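Local coordinates for hypothetical protein Atu0636 (Agrobacterium tumefaciens, PDB 2OZV) that probably transfers a methyl group from S-adenosylmethionine to an oxygen atom of a substrate that remains to be identified, at residues V63-R68 / A90-L95; D98-A103 / E150-T155; A29-D34 / A245-N250; T155-M160 / G183-G188. One frame throughout, in Å; residues are numbered along the deposited sequence.

Overall arrangement
The chain folds round one mixed sheet with the strand order 3-2-1-4-5-7-6 of class I methyltransferases, followed by an eighth strand. Interaction 1 pairs strands 61-67 and 92-96 at one margin of this sheet. Interaction 2 follows about 17 Å away between centres, where the loop after strand 92-96 meets helix 148-159. That helix continues into interaction 4, whose centre is about 11 Å from that of interaction 2; the two contacts share Thr155, and Glu150 forms a salt bridge with Arg185. Interaction 3 encloses all the others along the chain, bringing residues 245-250 back to helix 24-30, and it touches interaction 4 where Arg249 approaches Gly188. They join one edge of the sheet, helix 148-159, the start of strand 186-195 and the C-terminal tail.

Interaction 1 (V63-R68 / A90-L95); sequences VTLYER and ARIEVL
Leu95 overlaps two side chains of the neighbouring strand: its CD1 methyl lies 3.6 Å from Thr64 CG2 and 3.8 Å from Tyr66 CE1. The contact is the parallel pairing of a beta-alpha-beta unit in a Rossmann-like methyltransferase sheet, with helix 70-80 crossing from strand 61-67 to edge strand 92-96. Five backbone hydrogen bonds join the strands, from Val63 N to Arg91 O at 2.8 Å through to Glu67 N and Leu95 O at 3.0 Å, alternating in direction as parallel register requires. Tyr66 and Leu95 run alongside each other and point the same way, so Leu95 CD1 and CB come up against the CD1/CE1 part of the phenol, whose OH is bonded to Gly110 O beyond the pair. The other face carries Val63, Leu65, Ile92 and Val94, apolar and mostly beta-branched residues suited to extended backbone; helices 49-57 and 70-80 cover them, and Ile92 CG1 comes within 4.1 Å of Val63 CB. Thr64 serves both chemistries: CG2 lies anti to its own nitrogen, against leucine, while OG1 (chi1 -57°) turns to an ordered water, 2.7 Å from Thr64 OG1, which donates a weak 3.3 Å bond to Glu93 OE1.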
loop_
_atom_site.group_PDB
_atom_site.type_symbol
_atom_site.label_atom_id
_atom_site.label_comp_id
_atom_site.label_asym_id
_atom_site.label_seq_id
_atom_site.Cartn_x
_atom_site.Cartn_y
_atom_site.Cartn_z
ATOM N N VAL B 63 -21.018 -11.936 19.160
ATOM C CA VAL B 63 -20.323 -10.644 18.998
ATOM C C VAL B 63 -20.262 -9.835 20.281
ATOM O O VAL B 63 -21.273 -9.725 20.981
ATOM C CB VAL B 63 -20.941 -9.800 17.843
ATOM C CG1 VAL B 63 -20.273 -8.402 17.713
ATOM C CG2 VAL B 63 -20.855 -10.596 16.526
ATOM N N THR B 64 -19.088 -9.258 20.570
ATOM C CA THR B 64 -18.941 -8.346 21.689
ATOM C C THR B 64 -18.560 -6.989 21.128
ATOM O O THR B 64 -17.533 -6.876 20.442
ATOM C CB THR B 64 -17.874 -8.822 22.699
ATOM O OG1 THR B 64 -18.226 -10.127 23.147
ATOM C CG2 THR B 64 -17.814 -7.917 23.953
ATOM N N LEU B 65 -19.381 -5.989 21.424
ATOM C CA LEU B 65 -19.106 -4.618 20.983
ATOM C C LEU B 65 -18.486 -3.855 22.145
ATOM O O LEU B 65 -19.064 -3.790 23.240
ATOM C CB LEU B 65 -20.384 -3.886 20.497
ATOM C CG LEU B 65 -21.329 -4.448 19.415
ATOM C CD1 LEU B 65 -22.567 -3.546 19.216
ATOM C CD2 LEU B 65 -20.607 -4.681 18.054
ATOM N N TYR B 66 -17.313 -3.256 21.906
ATOM C CA TYR B 66 -16.669 -2.437 22.938
ATOM C C TYR B 66 -16.797 -0.952 22.654
ATOM O O TYR B 66 -16.469 -0.492 21.557
ATOM C CB TYR B 66 -15.180 -2.794 23.087
ATOM C CG TYR B 66 -14.966 -4.173 23.667
ATOM C CD1 TYR B 66 -14.987 -4.376 25.051
ATOM C CD2 TYR B 66 -14.715 -5.272 22.828
ATOM C CE1 TYR B 66 -14.772 -5.655 25.609
ATOM C CE2 TYR B 66 -14.501 -6.570 23.380
ATOM C CZ TYR B 66 -14.518 -6.734 24.763
ATOM O OH TYR B 66 -14.317 -7.974 25.328
ATOM N N GLU B 67 -17.238 -0.206 23.659
ATOM C CA GLU B 67 -17.368 1.248 23.584
ATOM C C GLU B 67 -16.611 1.870 24.754
ATOM O O GLU B 67 -16.719 1.380 25.887
ATOM C CB GLU B 67 -18.854 1.662 23.687
ATOM C CG GLU B 67 -19.777 1.051 22.619
ATOM C CD GLU B 67 -19.551 1.634 21.229
ATOM O OE1 GLU B 67 -18.647 2.468 21.038
ATOM O OE2 GLU B 67 -20.285 1.240 20.312
ATOM N N ARG B 68 -15.891 2.963 24.526
ATOM C CA ARG B 68 -15.206 3.606 25.656
ATOM C C ARG B 68 -16.197 4.290 26.608
ATOM O O ARG B 68 -16.119 4.137 27.845
ATOM C CB ARG B 68 -14.152 4.617 25.183
ATOM C CG ARG B 68 -12.982 4.895 26.187
ATOM C CD ARG B 68 -13.290 4.703 27.669
ATOM N NE ARG B 68 -12.299 5.406 28.492
ATOM C CZ ARG B 68 -12.347 5.543 29.819
ATOM N NH1 ARG B 68 -11.380 6.210 30.442
ATOM N NH2 ARG B 68 -13.345 5.019 30.526
ATOM N N ALA B 90 -29.702 -10.743 20.100
ATOM C CA ALA B 90 -29.424 -11.579 21.274
ATOM C C ALA B 90 -27.971 -12.022 21.302
ATOM O O ALA B 90 -27.440 -12.341 22.365
ATOM C CB ALA B 90 -30.331 -12.793 21.296
ATOM N N ARG B 91 -27.341 -12.053 20.130
ATOM C CA ARG B 91 -25.964 -12.517 20.005
ATOM C C ARG B 91 -24.943 -11.384 20.075
ATOM O O ARG B 91 -23.753 -11.591 19.799
ATOM C CB ARG B 91 -25.802 -13.320 18.715
ATOM C CG ARG B 91 -26.614 -14.598 18.747
ATOM C CD ARG B 91 -26.354 -15.411 17.523
ATOM N NE ARG B 91 -27.106 -14.951 16.355
ATOM C CZ ARG B 91 -26.550 -14.418 15.271
ATOM N NH1 ARG B 91 -25.227 -14.238 15.196
ATOM N NH2 ARG B 91 -27.334 -14.093 14.249
ATOM N N ILE B 92 -25.397 -10.189 20.453
ATOM C CA ILE B 92 -24.520 -9.027 20.514
ATOM C C ILE B 92 -24.513 -8.476 21.932
ATOM O O ILE B 92 -25.554 -8.091 22.475
ATOM C CB ILE B 92 -24.911 -7.928 19.504
ATOM C CG1 ILE B 92 -24.823 -8.518 18.074
ATOM C CG2 ILE B 92 -23.950 -6.736 19.661
ATOM C CD1 ILE B 92 -25.185 -7.596 16.968
ATOM N N GLU B 93 -23.333 -8.452 22.523
ATOM C CA GLU B 93 -23.205 -7.940 23.887
ATOM C C GLU B 93 -22.446 -6.636 23.800
ATOM O O GLU B 93 -21.426 -6.600 23.142
ATOM C CB GLU B 93 -22.388 -8.926 24.704
ATOM C CG GLU B 93 -22.298 -8.570 26.176
ATOM C CD GLU B 93 -21.413 -9.566 26.951
ATOM O OE1 GLU B 93 -20.842 -10.510 26.375
ATOM O OE2 GLU B 93 -21.306 -9.367 28.171
ATOM N N VAL B 94 -22.926 -5.577 24.452
ATOM C CA VAL B 94 -22.219 -4.302 24.412
ATOM C C VAL B 94 -21.545 -4.112 25.762
ATOM O O VAL B 94 -22.225 -4.160 26.802
ATOM C CB VAL B 94 -23.199 -3.125 24.175
ATOM C CG1 VAL B 94 -22.462 -1.778 24.162
ATOM C CG2 VAL B 94 -23.998 -3.355 22.898
ATOM N N LEU B 95 -20.232 -3.884 25.741
ATOM C CA LEU B 95 -19.465 -3.637 26.960
ATOM C C LEU B 95 -18.787 -2.292 26.908
ATOM O O LEU B 95 -18.309 -1.872 25.866
ATOM C CB LEU B 95 -18.402 -4.713 27.180
ATOM C CG LEU B 95 -18.908 -6.152 27.384
ATOM C CD1 LEU B 95 -17.722 -7.118 27.428
ATOM C CD2 LEU B 95 -19.774 -6.272 28.637
HETATM O O HOH W 1 -17.705 -11.209 25.552
#

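Interaction 2 (D98-A103 / E150-T155); sequences DVTLRA and EDWIRT
Thr155 OG1 donates to Val99 O, the one direct hydrogen bond established between the two segments, although its 2.5 Å length is so short that the exact value is doubtful. A water completes the link: it donates to Thr155 OG1 at 2.7 Å and to Leu101 O at 2.6 Å, and accepts from Arg154 NE at 2.8 Å. Bent at chi3 (63°), the Arg154 chain curls to present its guanidinium to Asp151, and NH1 forms a salt bridge of 2.8 Å with Asp151 OD1 one turn back on helix 148-159. Over one face of this guanidinium lies that of Arg102, parallel within 11° and 3.7 Å away between centres. The loop is shaped by an Asx turn in which Asp98 OD1 accepts from both Thr100 N and Thr100 OG1, inside a type I beta turn. Further in, packing takes over: Thr100 CG2 rests 3.7 Å from Asp151 CB, and Val99 CG2 sits over the five-membered ring of Trp152 in a CH-pi contact, 3.7 Å from its centroid. The loop after strand 92-96 is thus fixed to the helix. Asp151, salt-bridged to Arg154 and near Arg102, probably makes the flat stacking of two guanidinium groups acceptable by its negative charge.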
loop_
_atom_site.group_PDB
_atom_site.type_symbol
_atom_site.label_atom_id
_atom_site.label_comp_id
_atom_site.label_asym_id
_atom_site.label_seq_id
_atom_site.Cartn_x
_atom_site.Cartn_y
_atom_site.Cartn_z
ATOM N N ASP B 98 -12.248 0.753 27.828
ATOM C CA ASP B 98 -11.228 1.510 27.134
ATOM C C ASP B 98 -10.293 0.490 26.473
ATOM O O ASP B 98 -9.570 -0.221 27.170
ATOM C CB ASP B 98 -10.465 2.348 28.154
ATOM C CG ASP B 98 -9.317 3.126 27.542
ATOM O OD1 ASP B 98 -9.000 2.956 26.338
ATOM O OD2 ASP B 98 -8.731 3.937 28.288
ATOM N N VAL B 99 -10.319 0.431 25.139
ATOM C CA VAL B 99 -9.578 -0.602 24.388
ATOM C C VAL B 99 -8.074 -0.344 24.289
ATOM O O VAL B 99 -7.331 -1.129 23.668
ATOM C CB VAL B 99 -10.177 -0.872 22.984
ATOM C CG1 VAL B 99 -11.631 -1.366 23.106
ATOM C CG2 VAL B 99 -10.045 0.372 22.083
ATOM N N THR B 100 -7.628 0.760 24.891
ATOM C CA THR B 100 -6.204 1.073 24.966
ATOM C C THR B 100 -5.594 0.614 26.298
ATOM O O THR B 100 -4.377 0.714 26.492
ATOM C CB THR B 100 -5.903 2.586 24.755
ATOM O OG1 THR B 100 -6.348 3.345 25.892
ATOM C CG2 THR B 100 -6.560 3.106 23.485
ATOM N N LEU B 101 -6.430 0.113 27.204
ATOM C CA LEU B 101 -5.956 -0.420 28.494
ATOM C C LEU B 101 -4.970 -1.561 28.264
ATOM O O LEU B 101 -5.005 -2.228 27.217
ATOM C CB LEU B 101 -7.112 -0.893 29.378
ATOM C CG LEU B 101 -7.953 0.201 30.053
ATOM C CD1 LEU B 101 -9.097 -0.431 30.795
ATOM C CD2 LEU B 101 -7.114 1.090 30.981
ATOM N N ARG B 102 -4.074 -1.748 29.228
ATOM C CA ARG B 102 -3.039 -2.771 29.133
ATOM C C ARG B 102 -3.155 -3.773 30.259
ATOM O O ARG B 102 -3.833 -3.523 31.257
ATOM C CB ARG B 102 -1.653 -2.146 29.191
ATOM C CG ARG B 102 -1.412 -1.085 28.174
ATOM C CD ARG B 102 0.068 -0.853 28.051
ATOM N NE ARG B 102 0.350 0.388 27.347
ATOM C CZ ARG B 102 1.407 0.570 26.566
ATOM N NH1 ARG B 102 1.592 1.740 25.963
ATOM N NH2 ARG B 102 2.274 -0.423 26.382
ATOM N N ALA B 103 -2.487 -4.912 30.078
ATOM C CA ALA B 103 -2.281 -5.895 31.137
ATOM C C ALA B 103 -3.543 -6.208 31.942
ATOM O O ALA B 103 -4.601 -6.483 31.372
ATOM C CB ALA B 103 -1.138 -5.445 32.053
ATOM N N GLU B 150 -1.316 1.588 17.032
ATOM C CA GLU B 150 -0.481 0.864 17.976
ATOM C C GLU B 150 -1.267 0.349 19.187
ATOM O O GLU B 150 -1.207 -0.845 19.494
ATOM C CB GLU B 150 0.694 1.743 18.429
ATOM C CG GLU B 150 1.504 1.151 19.598
ATOM C CD GLU B 150 2.200 -0.176 19.261
ATOM O OE1 GLU B 150 2.372 -0.523 18.075
ATOM O OE2 GLU B 150 2.587 -0.891 20.206
ATOM N N ASP B 151 -2.005 1.234 19.863
ATOM C CA ASP B 151 -2.799 0.826 21.044
ATOM C C ASP B 151 -3.857 -0.222 20.707
ATOM O O ASP B 151 -3.939 -1.265 21.364
ATOM C CB ASP B 151 -3.493 2.023 21.682
ATOM C CG ASP B 151 -2.539 2.927 22.453
ATOM O OD1 ASP B 151 -1.410 2.496 22.803
ATOM O OD2 ASP B 151 -2.930 4.082 22.722
ATOM N N TRP B 152 -4.661 0.053 19.680
ATOM C CA TRP B 152 -5.762 -0.839 19.335
ATOM C C TRP B 152 -5.284 -2.204 18.835
ATOM O O TRP B 152 -5.857 -3.221 19.209
ATOM C CB TRP B 152 -6.659 -0.195 18.288
ATOM C CG TRP B 152 -7.525 0.896 18.782
ATOM C CD1 TRP B 152 -7.219 1.859 19.693
ATOM C CD2 TRP B 152 -8.856 1.158 18.344
ATOM N NE1 TRP B 152 -8.298 2.712 19.865
ATOM C CE2 TRP B 152 -9.312 2.294 19.040
ATOM C CE3 TRP B 152 -9.714 0.518 17.445
ATOM C CZ2 TRP B 152 -10.592 2.822 18.850
ATOM C CZ3 TRP B 152 -10.979 1.046 17.246
ATOM C CH2 TRP B 152 -11.403 2.191 17.943
ATOM N N ILE B 153 -4.232 -2.220 18.007
ATOM C CA ILE B 153 -3.688 -3.491 17.519
ATOM C C ILE B 153 -2.933 -4.261 18.625
ATOM O O ILE B 153 -3.000 -5.492 18.666
ATOM C CB ILE B 153 -2.872 -3.298 16.204
ATOM C CG1 ILE B 153 -3.867 -2.915 15.087
ATOM C CG2 ILE B 153 -2.160 -4.595 15.789
ATOM C CD1 ILE B 153 -3.252 -2.332 13.794
ATOM N N ARG B 154 -2.270 -3.561 19.546
ATOM C CA ARG B 154 -1.742 -4.216 20.740
ATOM C C ARG B 154 -2.868 -4.947 21.494
ATOM O O ARG B 154 -2.729 -6.113 21.834
ATOM C CB ARG B 154 -1.063 -3.206 21.672
ATOM C CG ARG B 154 -0.352 -3.817 22.874
ATOM C CD ARG B 154 0.189 -2.711 23.795
ATOM N NE ARG B 154 -0.931 -1.938 24.322
ATOM C CZ ARG B 154 -1.101 -0.625 24.178
ATOM N NH1 ARG B 154 -0.188 0.110 23.553
ATOM N NH2 ARG B 154 -2.194 -0.042 24.683
ATOM N N THR B 155 -3.982 -4.256 21.737
ATOM C CA THR B 155 -5.142 -4.891 22.394
ATOM C C THR B 155 -5.692 -6.049 21.548
ATOM O O THR B 155 -5.971 -7.124 22.081
ATOM C CB THR B 155 -6.212 -3.844 22.724
ATOM O OG1 THR B 155 -5.679 -2.952 23.718
ATOM C CG2 THR B 155 -7.534 -4.524 23.236
HETATM O O HOH W 2 -3.481 -2.837 25.207
#

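Interaction 3 (A29-D34 / A245-N250); sequences ASLVAD and AAYARN
Leu31 and Tyr247 lie side by side and point the same way, with Leu31 CD2 3.6 Å from Tyr247 CD2. Tyr247 achieves this by holding CG anti to its amide nitrogen (chi1 173°), which sets CD2 beside the leucine and takes the rest of the ring on to Leu206, while its hydroxyl is hydrogen-bonded to Thr192 OG1. A tyrosine suits a site where the ring packs on Leu31 and Leu206 and the hydroxyl has a polar partner. Ser30 adopts a different posture: OG stands between its own N and carbonyl carbon (chi1 78°), folded back to bond Leu27 O in the preceding turn, as serines in helices often do. Its backbone O then receives Tyr247 N at 2.8 Å, the donor lying 41° above the carbonyl plane.

In the fold, residues 29-34 run from helix 24-30 towards strand 38-42, the first strand of this Rossmann-like sheet in chain order, lying inside it, and residues 245-250 form an extended tail after helix 235-241. Small side chains let tail and turn approach closely: Ala33 CB touches Ala246 CB at 3.7 Å and Ala248 CB at 3.9 Å, meeting alternate residues of the tail. Beyond them a water donates to Leu31 O at 2.6 Å and to Tyr247 O at 3.1 Å, and Leu31 O is also bonded by Gln165 NE2.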
loop_
_atom_site.group_PDB
_atom_site.type_symbol
_atom_site.label_atom_id
_atom_site.label_comp_id
_atom_site.label_asym_id
_atom_site.label_seq_id
_atom_site.Cartn_x
_atom_site.Cartn_y
_atom_site.Cartn_z
ATOM N N ALA B 29 -17.287 -5.732 8.005
ATOM C CA ALA B 29 -17.959 -6.961 8.421
ATOM C C ALA B 29 -17.735 -8.105 7.419
ATOM O O ALA B 29 -17.630 -9.264 7.812
ATOM C CB ALA B 29 -19.447 -6.684 8.596
ATOM N N SER B 30 -17.642 -7.767 6.126
ATOM C CA SER B 30 -17.522 -8.796 5.096
ATOM C C SER B 30 -16.202 -9.564 5.209
ATOM O O SER B 30 -16.073 -10.643 4.640
ATOM C CB SER B 30 -17.670 -8.185 3.699
ATOM O OG SER B 30 -16.495 -7.551 3.314
ATOM N N LEU B 31 -15.223 -9.005 5.921
ATOM C CA LEU B 31 -13.927 -9.684 6.115
ATOM C C LEU B 31 -13.974 -10.917 7.024
ATOM O O LEU B 31 -13.037 -11.709 7.037
ATOM C CB LEU B 31 -12.911 -8.688 6.681
ATOM C CG LEU B 31 -12.630 -7.508 5.738
ATOM C CD1 LEU B 31 -11.705 -6.470 6.396
ATOM C CD2 LEU B 31 -11.951 -8.046 4.429
ATOM N N VAL B 32 -15.045 -11.052 7.803
ATOM C CA VAL B 32 -15.176 -12.230 8.662
ATOM C C VAL B 32 -15.798 -13.356 7.839
ATOM O O VAL B 32 -17.010 -13.431 7.691
ATOM C CB VAL B 32 -16.031 -11.931 9.919
ATOM C CG1 VAL B 32 -16.101 -13.143 10.846
ATOM C CG2 VAL B 32 -15.453 -10.706 10.664
ATOM N N ALA B 33 -14.933 -14.204 7.289
ATOM C CA ALA B 33 -15.359 -15.322 6.443
ATOM C C ALA B 33 -15.159 -16.614 7.221
ATOM O O ALA B 33 -14.168 -17.298 7.037
ATOM C CB ALA B 33 -14.542 -15.346 5.125
ATOM N N ASP B 34 -16.111 -16.958 8.072
ATOM C CA ASP B 34 -15.923 -18.004 9.059
ATOM C C ASP B 34 -17.302 -18.592 9.298
ATOM O O ASP B 34 -18.239 -17.857 9.638
ATOM C CB ASP B 34 -15.380 -17.367 10.353
ATOM C CG ASP B 34 -14.901 -18.393 11.394
ATOM O OD1 ASP B 34 -15.353 -19.566 11.401
ATOM O OD2 ASP B 34 -14.049 -18.007 12.223
ATOM N N ALA B 245 -22.491 -12.041 0.903
ATOM C CA ALA B 245 -21.192 -12.664 0.703
ATOM C C ALA B 245 -20.156 -12.143 1.688
ATOM O O ALA B 245 -20.268 -11.033 2.213
ATOM C CB ALA B 245 -20.691 -12.432 -0.749
ATOM N N ALA B 246 -19.140 -12.968 1.924
ATOM C CA ALA B 246 -17.927 -12.544 2.607
ATOM C C ALA B 246 -16.823 -12.272 1.584
ATOM O O ALA B 246 -16.872 -12.742 0.455
ATOM C CB ALA B 246 -17.476 -13.610 3.573
ATOM N N TYR B 247 -15.830 -11.521 2.018
ATOM C CA TYR B 247 -14.613 -11.327 1.223
ATOM C C TYR B 247 -13.495 -12.063 1.959
ATOM O O TYR B 247 -12.967 -11.561 2.959
ATOM C CB TYR B 247 -14.354 -9.841 1.072
ATOM C CG TYR B 247 -13.011 -9.507 0.414
ATOM C CD1 TYR B 247 -12.535 -10.275 -0.652
ATOM C CD2 TYR B 247 -12.203 -8.470 0.891
ATOM C CE1 TYR B 247 -11.295 -9.997 -1.256
ATOM C CE2 TYR B 247 -10.964 -8.181 0.287
ATOM C CZ TYR B 247 -10.533 -8.940 -0.779
ATOM O OH TYR B 247 -9.311 -8.685 -1.348
ATOM N N ALA B 248 -13.160 -13.250 1.451
ATOM C CA ALA B 248 -12.264 -14.172 2.137
ATOM C C ALA B 248 -10.784 -13.887 1.804
ATOM O O ALA B 248 -10.462 -13.333 0.734
ATOM C CB ALA B 248 -12.627 -15.610 1.760
ATOM N N ARG B 249 -9.900 -14.264 2.722
ATOM C CA ARG B 249 -8.446 -14.227 2.479
ATOM C C ARG B 249 -8.063 -15.254 1.400
ATOM O O ARG B 249 -8.819 -16.202 1.122
ATOM C CB ARG B 249 -7.677 -14.473 3.787
ATOM C CG ARG B 249 -7.765 -13.330 4.788
ATOM C CD ARG B 249 -7.110 -13.669 6.131
ATOM N NE ARG B 249 -5.736 -14.187 6.007
ATOM C CZ ARG B 249 -4.651 -13.414 5.944
ATOM N NH1 ARG B 249 -4.768 -12.072 5.946
ATOM N NH2 ARG B 249 -3.446 -13.995 5.847
ATOM N N ASN B 250 -6.889 -15.064 0.785
ATOM C CA ASN B 250 -6.329 -16.085 -0.113
ATOM C C ASN B 250 -6.199 -17.436 0.585
ATOM O O ASN B 250 -5.862 -17.498 1.764
ATOM C CB ASN B 250 -4.951 -15.647 -0.629
ATOM C CG ASN B 250 -5.047 -14.622 -1.754
ATOM O OD1 ASN B 250 -6.068 -14.549 -2.438
ATOM N ND2 ASN B 250 -3.985 -13.817 -1.942
HETATM O O HOH W 3 -11.344 -12.634 5.339
#

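Interaction 4 (T155-M160 / G183-G188)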
loop_
_atom_site.group_PDB
_atom_site.type_symbol
_atom_site.label_atom_id
_atom_site.label_comp_id
_atom_site.label_asym_id
_atom_site.label_seq_id
_atom_site.Cartn_x
_atom_site.Cartn_y
_atom_site.Cartn_z
ATOM N N THR B 155 -3.982 -4.256 21.737
ATOM C CA THR B 155 -5.142 -4.891 22.394
ATOM C C THR B 155 -5.692 -6.049 21.548
ATOM O O THR B 155 -5.971 -7.124 22.081
ATOM C CB THR B 155 -6.212 -3.844 22.724
ATOM O OG1 THR B 155 -5.679 -2.952 23.718
ATOM C CG2 THR B 155 -7.534 -4.524 23.236
ATOM N N ALA B 156 -5.834 -5.843 20.235
ATOM C CA ALA B 156 -6.384 -6.892 19.353
ATOM C C ALA B 156 -5.566 -8.170 19.492
ATOM O O ALA B 156 -6.130 -9.264 19.583
ATOM C CB ALA B 156 -6.439 -6.435 17.853
ATOM N N SER B 157 -4.246 -8.032 19.497
ATOM C CA SER B 157 -3.363 -9.174 19.676
ATOM C C SER B 157 -3.581 -9.829 21.043
ATOM O O SER B 157 -3.698 -11.049 21.122
ATOM C CB SER B 157 -1.897 -8.760 19.487
ATOM O OG SER B 157 -1.039 -9.876 19.678
ATOM N N ALA B 158 -3.662 -9.035 22.113
ATOM C CA ALA B 158 -3.785 -9.609 23.466
ATOM C C ALA B 158 -5.058 -10.446 23.655
ATOM O O ALA B 158 -5.045 -11.459 24.365
ATOM C CB ALA B 158 -3.733 -8.525 24.500
ATOM N N ILE B 159 -6.147 -10.011 23.020
ATOM C CA ILE B 159 -7.464 -10.624 23.242
ATOM C C ILE B 159 -7.798 -11.711 22.231
ATOM O O ILE B 159 -8.891 -12.326 22.291
ATOM C CB ILE B 159 -8.607 -9.562 23.279
ATOM C CG1 ILE B 159 -8.861 -8.971 21.873
ATOM C CG2 ILE B 159 -8.282 -8.444 24.310
ATOM C CD1 ILE B 159 -10.019 -7.934 21.846
HETATM N N MSE B 160 -6.878 -11.917 21.287
HETATM C CA MSE B 160 -7.046 -12.887 20.204
HETATM C C MSE B 160 -6.480 -14.260 20.552
HETATM O O MSE B 160 -5.371 -14.367 21.062
HETATM C CB MSE B 160 -6.326 -12.409 18.945
HETATM C CG MSE B 160 -6.729 -13.191 17.700
HETATM SE SE MSE B 160 -8.340 -12.416 16.932
HETATM C CE MSE B 160 -7.493 -10.777 16.311
ATOM N N GLY B 183 3.538 -5.178 13.526
ATOM C CA GLY B 183 4.871 -5.739 13.835
ATOM C C GLY B 183 4.980 -6.709 15.012
ATOM O O GLY B 183 4.574 -6.395 16.130
ATOM N N SER B 184 5.522 -7.898 14.744
ATOM C CA SER B 184 5.715 -8.958 15.748
ATOM C C SER B 184 4.435 -9.411 16.462
ATOM O O SER B 184 4.492 -10.117 17.477
ATOM C CB SER B 184 6.791 -8.575 16.771
ATOM O OG SER B 184 6.203 -8.022 17.930
ATOM N N ARG B 185 3.283 -9.011 15.949
ATOM C CA ARG B 185 2.015 -9.492 16.538
ATOM C C ARG B 185 1.170 -10.244 15.521
ATOM O O ARG B 185 0.659 -11.337 15.801
ATOM C CB ARG B 185 1.165 -8.319 17.050
ATOM C CG ARG B 185 1.769 -7.567 18.203
ATOM C CD ARG B 185 1.142 -6.173 18.290
ATOM N NE ARG B 185 1.739 -5.420 19.388
ATOM C CZ ARG B 185 1.865 -4.094 19.428
ATOM N NH1 ARG B 185 2.430 -3.533 20.498
ATOM N NH2 ARG B 185 1.426 -3.333 18.410
ATOM N N PHE B 186 1.024 -9.619 14.347
ATOM C CA PHE B 186 0.221 -10.111 13.252
ATOM C C PHE B 186 1.056 -10.129 11.993
ATOM O O PHE B 186 1.869 -9.213 11.767
ATOM C CB PHE B 186 -0.955 -9.181 12.992
ATOM C CG PHE B 186 -1.988 -9.215 14.063
ATOM C CD1 PHE B 186 -2.908 -10.257 14.111
ATOM C CD2 PHE B 186 -2.040 -8.200 15.036
ATOM C CE1 PHE B 186 -3.898 -10.292 15.119
ATOM C CE2 PHE B 186 -3.017 -8.220 16.038
ATOM C CZ PHE B 186 -3.946 -9.258 16.087
ATOM N N GLY B 187 0.859 -11.168 11.185
ATOM C CA GLY B 187 1.539 -11.270 9.882
ATOM C C GLY B 187 0.584 -11.781 8.826
ATOM O O GLY B 187 -0.635 -11.789 9.030
ATOM N N GLY B 188 1.122 -12.173 7.672
ATOM C CA GLY B 188 0.265 -12.492 6.536
ATOM C C GLY B 188 -0.725 -11.386 6.178
ATOM O O GLY B 188 -1.856 -11.671 5.771
#
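Arg185 opens the contact by laying the aliphatic root of its side chain on Ser157, with CB 3.8 Å from Ser157 OG. Serine is small enough to let the two backbones approach here, while the arginine chain runs extended from CG to NE along the helix. Its charged end has business elsewhere: NH1 forms a salt bridge with Glu150, about two turns before Ser157 on helix 148-159, and NH2 is hydrogen-bonded to Ala181 O.

Phe186 comes next and carries most of the contact. With CG beside its own nitrogen (chi1 -70°), the ring reaches back to helix 148-159 and meets it edge-on rather than with a face. CZ is 3.6 Å from Ser157 N and CE2 is 3.7 Å from Ser157 CB, while Ala156 CB lies 4.2 Å from CZ. The short side chains of Ala156 and Ser157 bring this rim right up to the helix backbone. The side chain of selenomethionine Met160 runs at about a right angle to that of Phe186 and brings CE to the ring's edge, 3.8 Å from Phe186 CE1, but Met160 is deposited in two conformers, so this touch is less certain. Ala209 and Lys211 of strand 204-211 also pack on Phe186.

Gly187 bonds through its backbone to Ile210, and at Gly188 (phi 53°) the chain turns a corner, its O meeting Arg249 NH2 of the tail. Van der Waals packing thus sets helix 148-159 over the start of strand 186-195, where antiparallel strand 204-211 is inserted beside it, the 5-7-6 order characteristic of class I methyltransferases.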